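Local coordinates for proteasome assembly chaperone family protein (Pyrococcus furiosus DSM 3638, PDB 3WZ2) that is an archaeal homolog of proteasome-assembly chaperones, forms a five-chain assembly and may act in proteasome assembly or activation, at residues G33-N38 and E220-M225. Sequence-based numbering, arbitrary orientation.
Sequences GHIAAN and EQLRRM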
loop_
_atom_site.group_PDB
_atom_site.type_symbol
_atom_site.label_atom_id
_atom_site.label_comp_id
_atom_site.label_asym_id
_atom_site.label_seq_id
_atom_site.Cartn_x
_atom_site.Cartn_y
_atom_site.Cartn_z
ATOM N N GLY B 33 -19.197 17.039 -18.573
ATOM C CA GLY B 33 -20.315 16.396 -17.873
ATOM C C GLY B 33 -20.600 17.049 -16.550
ATOM O O GLY B 33 -21.771 17.183 -16.158
ATOM N N HIS B 34 -19.534 17.439 -15.856
ATOM C CA HIS B 34 -19.652 18.131 -14.557
ATOM C C HIS B 34 -20.401 19.452 -14.641
ATOM O O HIS B 34 -21.347 19.715 -13.898
ATOM C CB HIS B 34 -18.256 18.371 -14.015
ATOM C CG HIS B 34 -18.235 19.051 -12.697
ATOM N ND1 HIS B 34 -18.443 18.376 -11.511
ATOM C CD2 HIS B 34 -18.004 20.348 -12.361
ATOM C CE1 HIS B 34 -18.396 19.234 -10.506
ATOM N NE2 HIS B 34 -18.105 20.429 -10.990
ATOM N N ILE B 35 -20.034 20.276 -15.620
ATOM C CA ILE B 35 -20.774 21.525 -15.835
ATOM C C ILE B 35 -22.225 21.241 -16.227
ATOM O O ILE B 35 -23.170 21.839 -15.710
ATOM C CB ILE B 35 -20.046 22.362 -16.919
ATOM C CG1 ILE B 35 -18.687 22.807 -16.379
ATOM C CG2 ILE B 35 -20.864 23.568 -17.287
ATOM C CD1 ILE B 35 -17.680 23.209 -17.434
ATOM N N ALA B 36 -22.418 20.334 -17.174
ATOM C CA ALA B 36 -23.767 20.051 -17.648
ATOM C C ALA B 36 -24.670 19.585 -16.503
ATOM O O ALA B 36 -25.816 20.004 -16.375
ATOM C CB ALA B 36 -23.708 19.004 -18.736
ATOM N N ALA B 37 -24.165 18.681 -15.680
ATOM C CA ALA B 37 -25.009 18.057 -14.661
ATOM C C ALA B 37 -25.330 19.014 -13.544
ATOM O O ALA B 37 -26.459 19.005 -13.039
ATOM C CB ALA B 37 -24.338 16.806 -14.107
ATOM N N ASN B 38 -24.349 19.812 -13.157
ATOM C CA ASN B 38 -24.577 20.882 -12.172
ATOM C C ASN B 38 -25.559 21.920 -12.663
ATOM O O ASN B 38 -26.498 22.278 -11.951
ATOM C CB ASN B 38 -23.279 21.548 -11.767
ATOM C CG ASN B 38 -22.534 20.756 -10.699
ATOM O OD1 ASN B 38 -22.856 20.854 -9.514
ATOM N ND2 ASN B 38 -21.568 19.924 -11.117
ATOM N N GLU B 220 -13.225 30.356 -15.557
ATOM C CA GLU B 220 -12.310 30.869 -14.556
ATOM C C GLU B 220 -12.445 30.184 -13.214
ATOM O O GLU B 220 -11.458 29.734 -12.665
ATOM C CB GLU B 220 -12.545 32.361 -14.368
ATOM C CG GLU B 220 -11.566 33.054 -13.438
ATOM C CD GLU B 220 -10.173 32.999 -14.026
ATOM O OE1 GLU B 220 -9.958 33.638 -15.082
ATOM O OE2 GLU B 220 -9.323 32.271 -13.469
ATOM N N GLN B 221 -13.650 30.105 -12.676
ATOM C CA GLN B 221 -13.808 29.462 -11.371
ATOM C C GLN B 221 -13.433 27.966 -11.363
ATOM O O GLN B 221 -13.190 27.418 -10.300
ATOM C CB GLN B 221 -15.197 29.670 -10.774
ATOM C CG GLN B 221 -16.303 29.111 -11.612
ATOM C CD GLN B 221 -17.638 29.070 -10.896
ATOM O OE1 GLN B 221 -17.837 28.284 -9.963
ATOM N NE2 GLN B 221 -18.573 29.918 -11.336
ATOM N N LEU B 222 -13.410 27.298 -12.515
ATOM C CA LEU B 222 -13.165 25.864 -12.525
ATOM C C LEU B 222 -11.756 25.568 -12.983
ATOM O O LEU B 222 -11.378 24.405 -13.065
ATOM C CB LEU B 222 -14.171 25.090 -13.418
ATOM C CG LEU B 222 -15.501 24.425 -12.997
ATOM C CD1 LEU B 222 -16.112 25.373 -12.023
ATOM C CD2 LEU B 222 -16.604 23.912 -13.951
ATOM N N ARG B 223 -10.966 26.600 -13.268
ATOM C CA ARG B 223 -9.649 26.385 -13.860
ATOM C C ARG B 223 -8.708 25.636 -12.899
ATOM O O ARG B 223 -7.899 24.820 -13.347
ATOM C CB ARG B 223 -9.024 27.708 -14.345
ATOM C CG ARG B 223 -7.555 27.569 -14.787
ATOM C CD ARG B 223 -6.861 28.897 -15.177
ATOM N NE ARG B 223 -7.219 29.964 -14.233
ATOM C CZ ARG B 223 -6.729 30.057 -12.988
ATOM N NH1 ARG B 223 -5.848 29.168 -12.518
ATOM N NH2 ARG B 223 -7.119 31.049 -12.193
ATOM N N ARG B 224 -8.847 25.870 -11.596
ATOM C CA ARG B 224 -8.050 25.134 -10.609
ATOM C C ARG B 224 -8.491 23.662 -10.537
ATOM O O ARG B 224 -7.660 22.771 -10.669
ATOM C CB ARG B 224 -8.010 25.822 -9.218
ATOM C CG ARG B 224 -8.872 25.188 -8.141
ATOM C CD ARG B 224 -8.585 25.655 -6.725
ATOM N NE ARG B 224 -8.705 24.480 -5.835
ATOM C CZ ARG B 224 -8.405 24.466 -4.540
ATOM N NH1 ARG B 224 -7.990 25.574 -3.935
ATOM N NH2 ARG B 224 -8.532 23.340 -3.851
ATOM N N MET B 225 -9.786 23.423 -10.350
ATOM C CA MET B 225 -10.373 22.075 -10.415
ATOM C C MET B 225 -9.920 21.292 -11.639
ATOM O O MET B 225 -9.576 20.121 -11.540
ATOM C CB MET B 225 -11.891 22.142 -10.407
ATOM C CG MET B 225 -12.523 20.815 -10.059
ATOM S SD MET B 225 -14.270 20.764 -10.450
ATOM C CE MET B 225 -14.637 19.047 -10.136
#
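M225 meets the ring of H34 with its thioether end, and the path of its side chain explains how. CG anti to the backbone N (chi1 -163°) and the extended chain beyond it direct the thioether across to helix 32-43; CB and CG have no close partner in residues 33-38. SD lies 3.9 Å from H34 NE2, oblique to the ring, a sulfur-aromatic approach. CE ends over one face, 3.9 Å from the H34 ring centroid and 18° off the normal, which meets the criterion for a CH-pi contact, although the methyl is displaced toward the rim. The opposite face is covered by N38 ND2, 3.3 Å above the ring plane; the same nitrogen donates to H34 O at 2.8 Å with an N-H...O angle of 166°. The imidazole is thus sandwiched between a methyl and an amide nitrogen. At its edge stands L222 CD2, 4.1 Å from H34 CD2. That methyl also presses on I35 CG1 at 3.4 Å, tighter than usual for two carbons, and so bridges the two neighbours on the helix. Were H34 replaced by an alanine, the M225 methyl would probably lose its aromatic face, N38 ND2 the ring it lies over, and L222 a neighbour. Van der Waals, CH-pi and sulfur-aromatic contacts make up the fit, with L31 touching both L222 and M225. It joins helix 32-43, packed against the central mixed sheet, to residues 220-225, where the C-terminal helices, predicted to include a coiled coil, lie against the PAC2-family fold.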